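Local coordinates for protein chorismate synthase (Campylobacter jejuni, PDB 1SQ1) that probably converts 5-enolpyruvylshikimate-3-phosphate into chorismate and phosphate with the help of reduced FMN, the last step of the pathway to chorismate, at residues V149-F154 with V207-S212; S161-E166 with C180-L185; K225-L230 with G274-G279; V243-G248 with L286-Y291; S257-A262 with S270-G275. All coordinates share one frame; numbering follows the deposited sequence.

Interaction 1: residues V149-F154 with V207-S212; sequences VQSGVF and VFTKVS
Val149 to Val153 pair residue by residue with Val211 to Val207, forming two antiparallel neighbours in the five-stranded sheet that also holds strands 286-292 and 240-245. The segment axes approach to 4.6 Å and run 160° apart. Backbone hydrogen bonds come in two reciprocal sets. Gln150 N gives to Lys210 O over 2.9 Å while Lys210 N returns to Gln150 O, and Gly152 and Phe208 exchange the same pair of bonds two residues on. The polar side-chain contact lies on the face of Val149 and Val211, where the hydroxyls Ser151 OG and Thr209 OG1 are 2.6 Å apart and hydrogen-bonded. Both oxygens sit beside their own backbone N (chi1 -52° and -56°), which brings them together across the non-hydrogen-bonded pair; Ser151 OG also bonds Ser333 of helix 325-346, tying the sheet to that helix. Apolar contact on this face is between valines lying side by side and pointing the same way, with Val149 CG2 against both methyls of Val211. Helix 325-346 packs over them through Leu340. Beyond the last pair, the Phe154 side chain crosses that of Phe208 at about a right angle, Phe154 CD2 lying 3.6 Å from Phe208 CB, and Phe168 meets both rings. Next to this, the carbonyl oxygen Val207 O lies at the edge of the Phe154 ring, near its plane, 3.3 Å from CE2.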
# COMPACT_ATOMS: atom_id res chain seq x y z
N VAL A 149 2.45 5.90 -26.60
CA VAL A 149 3.59 6.46 -25.90
C VAL A 149 4.85 6.17 -26.71
O VAL A 149 5.15 5.02 -27.01
CB VAL A 149 3.74 5.86 -24.48
CG1 VAL A 149 4.97 6.42 -23.80
CG2 VAL A 149 2.50 6.19 -23.65
N GLN A 150 5.58 7.23 -27.07
CA GLN A 150 6.81 7.09 -27.84
C GLN A 150 7.85 8.07 -27.33
O GLN A 150 7.51 9.16 -26.87
CB GLN A 150 6.52 7.35 -29.32
CG GLN A 150 5.23 8.13 -29.56
CD GLN A 150 4.87 8.23 -31.03
OE1 GLN A 150 5.15 7.32 -31.82
NE2 GLN A 150 4.22 9.33 -31.41
N SER A 151 9.12 7.68 -27.43
CA SER A 151 10.25 8.50 -26.96
C SER A 151 11.46 8.39 -27.89
O SER A 151 11.56 7.45 -28.68
CB SER A 151 10.69 8.05 -25.57
OG SER A 151 9.59 8.01 -24.66
N GLY A 152 12.37 9.34 -27.75
CA GLY A 152 13.58 9.35 -28.56
C GLY A 152 14.61 10.34 -28.05
O GLY A 152 14.27 11.22 -27.26
N VAL A 153 15.86 10.19 -28.48
CA VAL A 153 16.94 11.08 -28.04
C VAL A 153 16.96 12.39 -28.83
O VAL A 153 17.02 12.38 -30.06
CB VAL A 153 18.33 10.43 -28.23
CG1 VAL A 153 19.39 11.29 -27.56
CG2 VAL A 153 18.34 9.02 -27.70
N PHE A 154 16.93 13.52 -28.13
CA PHE A 154 16.96 14.80 -28.82
C PHE A 154 18.19 15.60 -28.47
O PHE A 154 18.43 16.67 -29.03
CB PHE A 154 15.71 15.61 -28.52
CG PHE A 154 15.62 16.18 -27.13
CD1 PHE A 154 15.94 17.52 -26.89
CD2 PHE A 154 15.08 15.43 -26.09
CE1 PHE A 154 15.69 18.11 -25.62
CE2 PHE A 154 14.82 16.01 -24.83
CZ PHE A 154 15.13 17.35 -24.60
N VAL A 207 16.25 12.83 -23.21
CA VAL A 207 15.18 12.07 -23.83
C VAL A 207 13.84 12.79 -23.87
O VAL A 207 13.51 13.57 -22.97
CB VAL A 207 14.98 10.73 -23.12
CG1 VAL A 207 13.71 10.08 -23.61
CG2 VAL A 207 16.17 9.84 -23.38
N PHE A 208 13.09 12.53 -24.94
CA PHE A 208 11.77 13.14 -25.13
C PHE A 208 10.68 12.07 -25.25
O PHE A 208 10.70 11.25 -26.16
CB PHE A 208 11.76 13.99 -26.40
CG PHE A 208 10.43 14.64 -26.68
CD1 PHE A 208 9.92 15.60 -25.81
CD2 PHE A 208 9.69 14.28 -27.80
CE1 PHE A 208 8.68 16.20 -26.07
CE2 PHE A 208 8.45 14.88 -28.05
CZ PHE A 208 7.95 15.84 -27.19
N THR A 209 9.73 12.09 -24.32
CA THR A 209 8.64 11.13 -24.35
C THR A 209 7.33 11.85 -24.63
O THR A 209 6.90 12.71 -23.86
CB THR A 209 8.47 10.39 -23.03
OG1 THR A 209 9.70 9.74 -22.67
CG2 THR A 209 7.38 9.35 -23.18
N LYS A 210 6.70 11.48 -25.73
CA LYS A 210 5.45 12.08 -26.13
C LYS A 210 4.34 11.04 -26.05
O LYS A 210 4.53 9.89 -26.46
CB LYS A 210 5.57 12.61 -27.56
CG LYS A 210 4.25 13.00 -28.21
CD LYS A 210 4.48 14.05 -29.27
CE LYS A 210 3.60 13.84 -30.48
NZ LYS A 210 4.05 12.65 -31.25
N VAL A 211 3.20 11.43 -25.49
CA VAL A 211 2.07 10.53 -25.38
C VAL A 211 0.87 11.17 -26.06
O VAL A 211 0.46 12.27 -25.69
CB VAL A 211 1.74 10.22 -23.91
CG1 VAL A 211 0.71 9.11 -23.84
CG2 VAL A 211 2.99 9.82 -23.16
N SER A 212 0.32 10.48 -27.05
CA SER A 212 -0.83 10.97 -27.81
C SER A 212 -2.08 10.14 -27.51
O SER A 212 -1.99 9.05 -26.94
CB SER A 212 -0.55 10.89 -29.31
OG SER A 212 -0.30 9.54 -29.66

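Interaction 2: residues S161-E166 with C180-L185; sequences SNLKEE and CLDPKL
Asp182 points its side chain at Ser161 and Leu163, and its atoms carry most of this contact between two loops. CB comes first: it lies 3.5 Å from Ser161 CB and about as far from Ser161 OG, so the start of the side chain rests against the serine. With CG anti to the backbone N (chi1 -162°), the carboxylate is carried onward between Ser161 and Leu163, and CG itself has Leu163 CD1 at 3.5 Å. Asp182 OD1 receives a hydrogen bond from Ser161 OG, 2.8 Å long. The hydroxyl reaches it from above the carboxylate plane, 59° out of it. The same serine oxygen accepts a weak bond from Leu163 N, so one hydroxyl joins the backbone of its own loop to the aspartate.

The two loops flank helix 170-175, one following the edge strand 159-160 and the other leading into helix 186-198, so the contact closes the base of a helical excursion from the antiparallel sheet. Backbone bonds from Ser161 to Phe154 and from Leu181 to Val153 fasten both loops to strand 148-156. At its far end the 161-166 loop reaches the sheet again, where Glu165 forms a salt bridge with Lys289.

At the tip of Asp182, OD2 faces the branches of Leu163, with both methyls nearby. The leucine crosses the aspartate obliquely, CD2 beside OD2 and CD1 about equally near both oxygens. Leu185 approaches Ser161 separately, its CD2 lying against the serine backbone, 3.4 Å from Ser161 CA.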
# COMPACT_ATOMS: atom_id res chain seq x y z
N SER A 161 19.15 19.41 -29.85
CA SER A 161 18.19 19.88 -30.85
C SER A 161 17.37 21.04 -30.35
O SER A 161 16.76 20.97 -29.28
CB SER A 161 17.23 18.78 -31.28
OG SER A 161 16.11 19.35 -31.97
N ASN A 162 17.32 22.11 -31.13
CA ASN A 162 16.54 23.27 -30.75
C ASN A 162 15.31 23.39 -31.65
O ASN A 162 15.02 24.46 -32.21
CB ASN A 162 17.41 24.52 -30.84
CG ASN A 162 17.87 24.81 -32.26
OD1 ASN A 162 18.04 23.88 -33.06
ND2 ASN A 162 18.10 26.09 -32.57
N LEU A 163 14.58 22.28 -31.80
CA LEU A 163 13.36 22.25 -32.59
C LEU A 163 12.16 22.35 -31.66
O LEU A 163 12.30 22.39 -30.44
CB LEU A 163 13.25 20.93 -33.36
CG LEU A 163 13.74 20.82 -34.81
CD1 LEU A 163 15.20 21.22 -34.92
CD2 LEU A 163 13.55 19.39 -35.27
N LYS A 164 10.97 22.39 -32.25
CA LYS A 164 9.74 22.47 -31.48
C LYS A 164 9.36 21.08 -30.97
O LYS A 164 9.60 20.08 -31.64
CB LYS A 164 8.62 23.04 -32.35
CG LYS A 164 8.67 24.55 -32.53
CD LYS A 164 8.20 25.23 -31.25
CE LYS A 164 8.01 26.73 -31.43
NZ LYS A 164 7.49 27.36 -30.17
N GLU A 165 8.77 21.04 -29.78
CA GLU A 165 8.35 19.79 -29.15
C GLU A 165 7.61 18.92 -30.17
O GLU A 165 8.03 17.79 -30.46
CB GLU A 165 7.40 20.07 -27.98
CG GLU A 165 7.83 21.20 -27.06
CD GLU A 165 8.96 20.81 -26.14
OE1 GLU A 165 10.02 20.37 -26.64
OE2 GLU A 165 8.80 20.95 -24.91
N GLU A 166 6.52 19.45 -30.70
CA GLU A 166 5.70 18.73 -31.67
C GLU A 166 6.32 18.82 -33.07
O GLU A 166 5.61 18.81 -34.07
CB GLU A 166 4.27 19.32 -31.68
CG GLU A 166 3.64 19.57 -30.28
CD GLU A 166 3.11 18.30 -29.58
OE1 GLU A 166 3.76 17.24 -29.69
OE2 GLU A 166 2.05 18.39 -28.90
N CYS A 180 17.20 9.14 -32.70
CA CYS A 180 17.32 10.57 -32.93
C CYS A 180 15.97 11.18 -33.35
O CYS A 180 15.25 10.59 -34.14
CB CYS A 180 18.36 10.83 -34.02
SG CYS A 180 18.64 12.58 -34.44
N LEU A 181 15.65 12.36 -32.81
CA LEU A 181 14.40 13.06 -33.13
C LEU A 181 14.63 14.31 -33.99
O LEU A 181 13.69 14.98 -34.39
CB LEU A 181 13.66 13.48 -31.85
CG LEU A 181 13.10 12.37 -30.95
CD1 LEU A 181 12.48 12.99 -29.71
CD2 LEU A 181 12.08 11.56 -31.71
N ASP A 182 15.90 14.61 -34.26
CA ASP A 182 16.29 15.75 -35.08
C ASP A 182 17.30 15.22 -36.09
O ASP A 182 18.48 15.09 -35.79
CB ASP A 182 16.94 16.84 -34.22
CG ASP A 182 16.95 18.20 -34.91
OD1 ASP A 182 17.53 19.16 -34.36
OD2 ASP A 182 16.37 18.30 -36.00
N PRO A 183 16.84 14.90 -37.31
CA PRO A 183 17.70 14.37 -38.39
C PRO A 183 18.91 15.22 -38.76
O PRO A 183 19.86 14.73 -39.37
CB PRO A 183 16.72 14.19 -39.55
CG PRO A 183 15.69 15.26 -39.29
CD PRO A 183 15.48 15.14 -37.81
N LYS A 184 18.87 16.50 -38.39
CA LYS A 184 19.96 17.42 -38.69
C LYS A 184 21.14 17.23 -37.72
O LYS A 184 22.27 17.63 -38.01
CB LYS A 184 19.44 18.86 -38.62
CG LYS A 184 20.52 19.93 -38.76
CD LYS A 184 21.28 19.86 -40.09
CE LYS A 184 22.29 21.00 -40.19
NZ LYS A 184 22.94 21.11 -41.53
N LEU A 185 20.88 16.60 -36.57
CA LEU A 185 21.92 16.36 -35.58
C LEU A 185 22.22 14.88 -35.40
O LEU A 185 23.05 14.51 -34.58
CB LEU A 185 21.51 16.97 -34.23
CG LEU A 185 21.65 18.49 -34.01
CD1 LEU A 185 21.27 19.25 -35.26
CD2 LEU A 185 20.77 18.90 -32.84

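Interaction 3: residues K225-L230 with G274-G279; sequences KLDSKL and GGILGG. With SO4 (sulfate ion), chain B.
The first turn of helix 226-235 meets a glycine-rich beta hairpin where Leu226 N gives a hydrogen bond to Gly279 O. The bond is 2.8 Å long with an angle of 159° at the hydrogen, and the donor is tilted from the carbonyl plane. Lys225 holds the N-cap position, so the carbonyl of the hairpin supplies an acceptor to an N-H at the very start of the helix.

Ile276 provides the apolar part. Its CD1 sits among the side chains of the first helical turns, 3.9 Å from Leu226 CD2 and also 3.9 Å from Leu230 CD1, with Asp227 CB close by. Leu226 crosses the isoleucine at about a right angle, Leu230 more obliquely, while the other branch, CG2, lies towards the Asp227 carboxylate. That carboxylate is engaged within the helix, Asp227 OD2 accepting from Ser228 N.

The hairpin joins the short strands 276-277 and 280-281 through Gly278 and Gly279, both at positive phi. Lys225 stretches along this turn, its chain passing close over Gly279, with CB 3.6 Å from Gly279 CA and CE at the same distance from Gly278 O. Lys225 NZ goes on to bond Gly236 O of the second subunit, so the contact belongs to the subunit interface.

A sulfate ion, probably from the crystallisation liquor, is bound at the hairpin tip. Gly278 N donates to its O2 over 2.7 Å, and Ala239 N of the second subunit, predicted to bind FMN, holds it as well.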
# COMPACT_ATOMS: atom_id res chain seq x y z
N LYS A 225 -0.88 12.03 -8.27
CA LYS A 225 -1.08 12.81 -9.48
C LYS A 225 -0.28 12.22 -10.64
O LYS A 225 0.78 11.63 -10.44
CB LYS A 225 -0.65 14.25 -9.22
CG LYS A 225 -1.35 14.90 -8.03
CD LYS A 225 -0.95 16.37 -7.94
CE LYS A 225 -1.90 17.17 -7.07
NZ LYS A 225 -1.53 18.62 -7.06
N LEU A 226 -0.80 12.37 -11.85
CA LEU A 226 -0.13 11.84 -13.01
C LEU A 226 1.30 12.37 -13.17
O LEU A 226 2.20 11.63 -13.57
CB LEU A 226 -0.94 12.11 -14.27
CG LEU A 226 -0.24 11.49 -15.48
CD1 LEU A 226 -0.16 9.98 -15.32
CD2 LEU A 226 -0.98 11.87 -16.74
N ASP A 227 1.53 13.65 -12.87
CA ASP A 227 2.90 14.16 -13.01
C ASP A 227 3.79 13.54 -11.92
O ASP A 227 4.91 13.11 -12.20
CB ASP A 227 2.93 15.69 -12.97
CG ASP A 227 2.05 16.27 -11.91
OD1 ASP A 227 1.90 17.51 -11.85
OD2 ASP A 227 1.49 15.48 -11.12
N SER A 228 3.28 13.47 -10.68
CA SER A 228 4.04 12.85 -9.59
C SER A 228 4.49 11.45 -10.00
O SER A 228 5.68 11.16 -10.04
CB SER A 228 3.18 12.70 -8.32
OG SER A 228 3.00 13.94 -7.66
N LYS A 229 3.53 10.59 -10.31
CA LYS A 229 3.84 9.23 -10.71
C LYS A 229 4.84 9.22 -11.83
O LYS A 229 5.76 8.41 -11.84
CB LYS A 229 2.58 8.51 -11.18
CG LYS A 229 1.59 8.15 -10.10
CD LYS A 229 0.28 7.70 -10.73
CE LYS A 229 -0.38 6.63 -9.89
NZ LYS A 229 0.30 5.31 -10.08
N LEU A 230 4.67 10.10 -12.80
CA LEU A 230 5.58 10.12 -13.93
C LEU A 230 6.97 10.49 -13.49
O LEU A 230 7.94 9.86 -13.91
CB LEU A 230 5.09 11.11 -14.97
CG LEU A 230 3.88 10.62 -15.75
CD1 LEU A 230 3.27 11.79 -16.51
CD2 LEU A 230 4.29 9.49 -16.69
N GLY A 274 1.97 20.75 -20.80
CA GLY A 274 2.53 19.44 -21.05
C GLY A 274 1.49 18.33 -21.06
O GLY A 274 1.83 17.16 -21.25
N GLY A 275 0.23 18.68 -20.84
CA GLY A 275 -0.85 17.70 -20.85
C GLY A 275 -1.37 17.30 -19.48
O GLY A 275 -2.11 16.31 -19.34
N ILE A 276 -1.01 18.08 -18.47
CA ILE A 276 -1.40 17.82 -17.09
C ILE A 276 -1.75 19.14 -16.39
O ILE A 276 -1.00 20.11 -16.49
CB ILE A 276 -0.23 17.16 -16.33
CG1 ILE A 276 0.14 15.83 -16.99
CG2 ILE A 276 -0.61 16.97 -14.85
CD1 ILE A 276 1.23 15.08 -16.27
N LEU A 277 -2.88 19.17 -15.70
CA LEU A 277 -3.31 20.37 -14.98
C LEU A 277 -3.91 19.94 -13.67
O LEU A 277 -4.91 19.21 -13.66
CB LEU A 277 -4.37 21.13 -15.78
CG LEU A 277 -3.89 21.88 -17.02
CD1 LEU A 277 -5.06 22.07 -17.99
CD2 LEU A 277 -3.27 23.21 -16.59
N GLY A 278 -3.33 20.37 -12.56
CA GLY A 278 -3.84 19.98 -11.26
C GLY A 278 -3.47 18.55 -10.91
O GLY A 278 -3.92 18.01 -9.91
N GLY A 279 -2.64 17.93 -11.74
CA GLY A 279 -2.23 16.57 -11.47
C GLY A 279 -3.03 15.54 -12.23
O GLY A 279 -2.84 14.34 -12.07
S SO4 B . -0.12 22.33 -11.80
O1 SO4 B . -1.15 23.13 -11.12
O2 SO4 B . -0.71 21.07 -12.33
O3 SO4 B . 0.45 23.10 -12.93
O4 SO4 B . 0.95 21.99 -10.84

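Interaction 4: residues V243-G248 with L286-Y291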
# COMPACT_ATOMS: atom_id res chain seq x y z
N VAL A 243 13.84 15.89 -14.66
CA VAL A 243 12.59 15.57 -15.33
C VAL A 243 11.77 16.82 -15.59
O VAL A 243 11.56 17.64 -14.69
CB VAL A 243 11.74 14.65 -14.49
CG1 VAL A 243 10.46 14.36 -15.20
CG2 VAL A 243 12.51 13.39 -14.19
N GLU A 244 11.30 16.94 -16.83
CA GLU A 244 10.50 18.10 -17.20
C GLU A 244 9.13 17.74 -17.76
O GLU A 244 8.97 16.75 -18.47
CB GLU A 244 11.21 18.95 -18.25
CG GLU A 244 12.37 19.76 -17.73
CD GLU A 244 12.90 20.70 -18.78
OE1 GLU A 244 13.31 20.22 -19.85
OE2 GLU A 244 12.90 21.92 -18.52
N ILE A 245 8.15 18.57 -17.45
CA ILE A 245 6.82 18.36 -17.98
C ILE A 245 6.38 19.64 -18.66
O ILE A 245 6.13 20.66 -18.01
CB ILE A 245 5.83 17.99 -16.86
CG1 ILE A 245 6.21 16.62 -16.27
CG2 ILE A 245 4.42 17.95 -17.43
CD1 ILE A 245 5.30 16.14 -15.20
N GLY A 246 6.33 19.58 -19.98
CA GLY A 246 5.92 20.74 -20.74
C GLY A 246 6.99 21.81 -20.71
O GLY A 246 8.17 21.49 -20.80
N GLU A 247 6.58 23.07 -20.57
CA GLU A 247 7.54 24.17 -20.53
C GLU A 247 8.73 23.88 -19.62
O GLU A 247 9.81 24.44 -19.81
CB GLU A 247 6.87 25.48 -20.09
CG GLU A 247 6.11 26.20 -21.19
CD GLU A 247 6.94 26.43 -22.45
OE1 GLU A 247 7.99 27.11 -22.39
OE2 GLU A 247 6.52 25.92 -23.52
N GLY A 248 8.54 23.02 -18.62
CA GLY A 248 9.61 22.68 -17.70
C GLY A 248 10.29 23.83 -16.96
O GLY A 248 9.64 24.73 -16.41
N LEU A 286 1.15 14.45 -24.13
CA LEU A 286 1.99 14.49 -22.95
C LEU A 286 3.41 14.86 -23.36
O LEU A 286 4.01 14.19 -24.20
CB LEU A 286 1.97 13.12 -22.25
CG LEU A 286 1.54 12.99 -20.78
CD1 LEU A 286 0.38 13.92 -20.41
CD2 LEU A 286 1.16 11.55 -20.54
N ILE A 287 3.93 15.94 -22.78
CA ILE A 287 5.29 16.40 -23.08
C ILE A 287 6.19 16.16 -21.88
O ILE A 287 6.23 16.96 -20.96
CB ILE A 287 5.33 17.91 -23.41
CG1 ILE A 287 4.24 18.25 -24.43
CG2 ILE A 287 6.69 18.28 -23.98
CD1 ILE A 287 4.39 17.51 -25.73
N LEU A 288 6.92 15.05 -21.92
CA LEU A 288 7.80 14.67 -20.82
C LEU A 288 9.24 14.62 -21.27
O LEU A 288 9.55 14.04 -22.30
CB LEU A 288 7.42 13.28 -20.30
CG LEU A 288 5.94 13.05 -20.05
CD1 LEU A 288 5.73 11.68 -19.44
CD2 LEU A 288 5.42 14.15 -19.14
N LYS A 289 10.14 15.22 -20.50
CA LYS A 289 11.54 15.18 -20.88
C LYS A 289 12.37 14.61 -19.75
O LYS A 289 12.29 15.08 -18.61
CB LYS A 289 12.03 16.58 -21.26
CG LYS A 289 11.18 17.31 -22.27
CD LYS A 289 11.89 18.56 -22.71
CE LYS A 289 10.98 19.52 -23.46
NZ LYS A 289 9.94 20.12 -22.55
N THR A 290 13.17 13.59 -20.07
CA THR A 290 14.05 12.92 -19.10
C THR A 290 15.52 13.10 -19.48
O THR A 290 15.96 12.67 -20.55
CB THR A 290 13.78 11.42 -19.05
OG1 THR A 290 12.40 11.19 -18.77
CG2 THR A 290 14.60 10.77 -17.97
N TYR A 291 16.28 13.72 -18.59
CA TYR A 291 17.70 13.96 -18.82
C TYR A 291 18.62 12.96 -18.15
O TYR A 291 18.67 12.85 -16.93
CB TYR A 291 18.04 15.37 -18.36
CG TYR A 291 17.23 16.40 -19.08
CD1 TYR A 291 17.59 16.85 -20.34
CD2 TYR A 291 16.05 16.87 -18.53
CE1 TYR A 291 16.80 17.74 -21.03
CE2 TYR A 291 15.25 17.77 -19.21
CZ TYR A 291 15.63 18.20 -20.47
OH TYR A 291 14.82 19.06 -21.15
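Glu244 and Lys289 face each other as a hydrogen-bonded antiparallel pair, and their backbones exchange two bonds. Glu244 N gives to Lys289 O over 2.8 Å, and Lys289 N returns to Glu244 O. A third backbone bond, from Gly246 N to Ile287 O, extends the pairing to where the chain leaves the strand in the type II' turn from Ile245 to Gly248. Gly246, at positive phi, takes the second position of that turn.

Polar side chains gather on the face of Glu244 and Lys289. Glu244 CG stands beside its backbone N (chi1 -74°) and the rest of the chain is extended, which carries OE1 to the hydroxyl of Tyr291. The modelled separation of Glu244 OE1 from Tyr291 OH, 2.3 Å, is very short and doubtful in detail, although the hydroxyl is placed to donate. The carboxylate and ring planes are 56° apart, and OE1 lies near the plane of the ring at its edge. The other oxygen, OE2, accepts from Ile249 N, so both oxygens of this buried group probably have partners. Lys289 NZ, 4.3 Å from Glu244 OE1, forms its salt bridge with Glu165 instead.

On the opposite face, Ile245 CG1 and Leu288 CD2 meet at 3.9 Å, their side chains lying side by side and reaching helix 226-235 at Asp227 and Leu230. Val243 and Glu244 pair in turn with a strand of the second subunit, so strand 240-245, outermost within its own chain, carries the antiparallel sheet on across the subunit interface.

Interaction 5: residues S257-A262 with S270-G275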
# COMPACT_ATOMS: atom_id res chain seq x y z
N SER A 257 0.51 35.30 -18.19
CA SER A 257 -0.08 35.66 -19.47
C SER A 257 0.52 34.93 -20.68
O SER A 257 -0.05 35.00 -21.77
CB SER A 257 0.04 37.17 -19.69
OG SER A 257 1.40 37.56 -19.74
N CYS A 258 1.64 34.25 -20.48
CA CYS A 258 2.30 33.52 -21.58
C CYS A 258 2.26 31.99 -21.41
O CYS A 258 2.38 31.25 -22.38
CB CYS A 258 3.76 33.97 -21.72
SG CYS A 258 4.00 35.77 -21.84
N ASN A 259 2.08 31.53 -20.17
CA ASN A 259 2.04 30.10 -19.88
C ASN A 259 0.62 29.55 -19.91
O ASN A 259 0.39 28.39 -20.25
CB ASN A 259 2.64 29.82 -18.50
CG ASN A 259 3.30 28.46 -18.42
OD1 ASN A 259 4.15 28.14 -19.24
ND2 ASN A 259 2.91 27.67 -17.44
N ASN A 260 -0.33 30.41 -19.55
CA ASN A 260 -1.75 30.06 -19.52
C ASN A 260 -2.23 29.39 -20.80
O ASN A 260 -2.01 29.88 -21.90
CB ASN A 260 -2.57 31.33 -19.25
CG ASN A 260 -4.03 31.21 -19.71
OD1 ASN A 260 -4.72 30.24 -19.37
ND2 ASN A 260 -4.50 32.20 -20.47
N ASP A 261 -2.88 28.24 -20.64
CA ASP A 261 -3.42 27.50 -21.78
C ASP A 261 -4.94 27.62 -21.72
O ASP A 261 -5.57 26.99 -20.87
CB ASP A 261 -3.02 26.02 -21.71
CG ASP A 261 -1.53 25.81 -21.75
OD1 ASP A 261 -0.87 26.39 -22.63
OD2 ASP A 261 -1.00 25.05 -20.90
N ALA A 262 -5.53 28.41 -22.60
CA ALA A 262 -6.98 28.56 -22.58
C ALA A 262 -7.66 27.81 -23.72
O ALA A 262 -7.00 27.28 -24.62
CB ALA A 262 -7.36 30.03 -22.61
N SER A 270 -3.01 26.44 -26.47
CA SER A 270 -1.59 26.15 -26.27
C SER A 270 -1.42 24.93 -25.37
O SER A 270 -2.36 24.53 -24.69
CB SER A 270 -0.92 27.38 -25.64
OG SER A 270 -1.76 27.94 -24.64
N ASN A 271 -0.23 24.33 -25.36
CA ASN A 271 0.01 23.16 -24.52
C ASN A 271 1.22 23.32 -23.61
O ASN A 271 2.04 22.42 -23.48
CB ASN A 271 0.19 21.90 -25.38
CG ASN A 271 0.15 20.62 -24.57
OD1 ASN A 271 -0.54 20.54 -23.55
ND2 ASN A 271 0.87 19.60 -25.02
N HIS A 272 1.33 24.48 -22.98
CA HIS A 272 2.45 24.75 -22.10
C HIS A 272 2.49 23.81 -20.92
O HIS A 272 3.56 23.43 -20.44
CB HIS A 272 2.38 26.18 -21.59
CG HIS A 272 2.56 27.20 -22.66
ND1 HIS A 272 3.66 27.22 -23.49
CD2 HIS A 272 1.79 28.25 -23.04
CE1 HIS A 272 3.56 28.23 -24.33
NE2 HIS A 272 2.43 28.87 -24.08
N SER A 273 1.30 23.42 -20.47
CA SER A 273 1.14 22.52 -19.34
C SER A 273 1.74 21.13 -19.56
O SER A 273 1.99 20.41 -18.60
CB SER A 273 -0.35 22.37 -19.03
OG SER A 273 -1.02 21.78 -20.13
N GLY A 274 1.97 20.75 -20.80
CA GLY A 274 2.53 19.44 -21.05
C GLY A 274 1.49 18.33 -21.06
O GLY A 274 1.83 17.16 -21.25
N GLY A 275 0.23 18.68 -20.84
CA GLY A 275 -0.85 17.70 -20.85
C GLY A 275 -1.37 17.30 -19.48
O GLY A 275 -2.11 16.31 -19.34
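Cys258, Asn259 and Asp261, at the end of helix 256-259 and just beyond it, close around a type I beta turn running from Asn271 to Gly274. The carbonyl oxygen Cys258 O comes first, 2.9 Å from His272 NE2 but at an angle too poor for a hydrogen bond. Asn259 follows with two oxygens. Its backbone O lies at the edge of the imidazole near its plane, 3.1 Å from His272 CD2, while its OD1 rests against the histidine CB. The amide is turned only 18° from the ring plane. The other ring nitrogen, His272 ND1, bonds Glu247, which holds the imidazole against the helix end.

At Asn260 the chain drops out of helical geometry, and this swings Asp261 towards the turn. Its CG stands beside the backbone N (chi1 -61°), and the carboxylate then bridges three residues of the opposite segment. OD1 has two donors: Ser270 OG, 2.7 Å away on its anti lone pair, and His272 N, 2.9 Å away on the syn side but out of the carboxylate plane. Ser273 OG adds only a weak bond to OD2. Successive N-H groups of the turn are thus taken by one side chain, while Ser273 O bonds Lys241 of the second subunit. The second of these N-H groups, Ser273 N, reaches the syn lone pair of Asp261 OD2 over 2.9 Å.

How the interactions relate
Interactions 1 and 4 share one antiparallel sheet and lie about 10 Å apart, centre to centre, because strands 205-212 and 286-292 are neighbours in it. Interaction 2 falls within the chain excursion between the two strands of interaction 1 and is bonded to strand 148-156; its Glu165 also crosses to interaction 4. After strand 205-212 come helix 226-235, strand 240-245 and helix 256-259. Interaction 5 lies inside the loop spanned by interaction 4, while interactions 3 and 4 alternate along the chain. Gly274 and Gly275 belong to both 3 and 5, and Gly274 bonds Ile287. Interactions 3, 4 and 5 touch the second subunit, so sheet, helix and loops build the interface together.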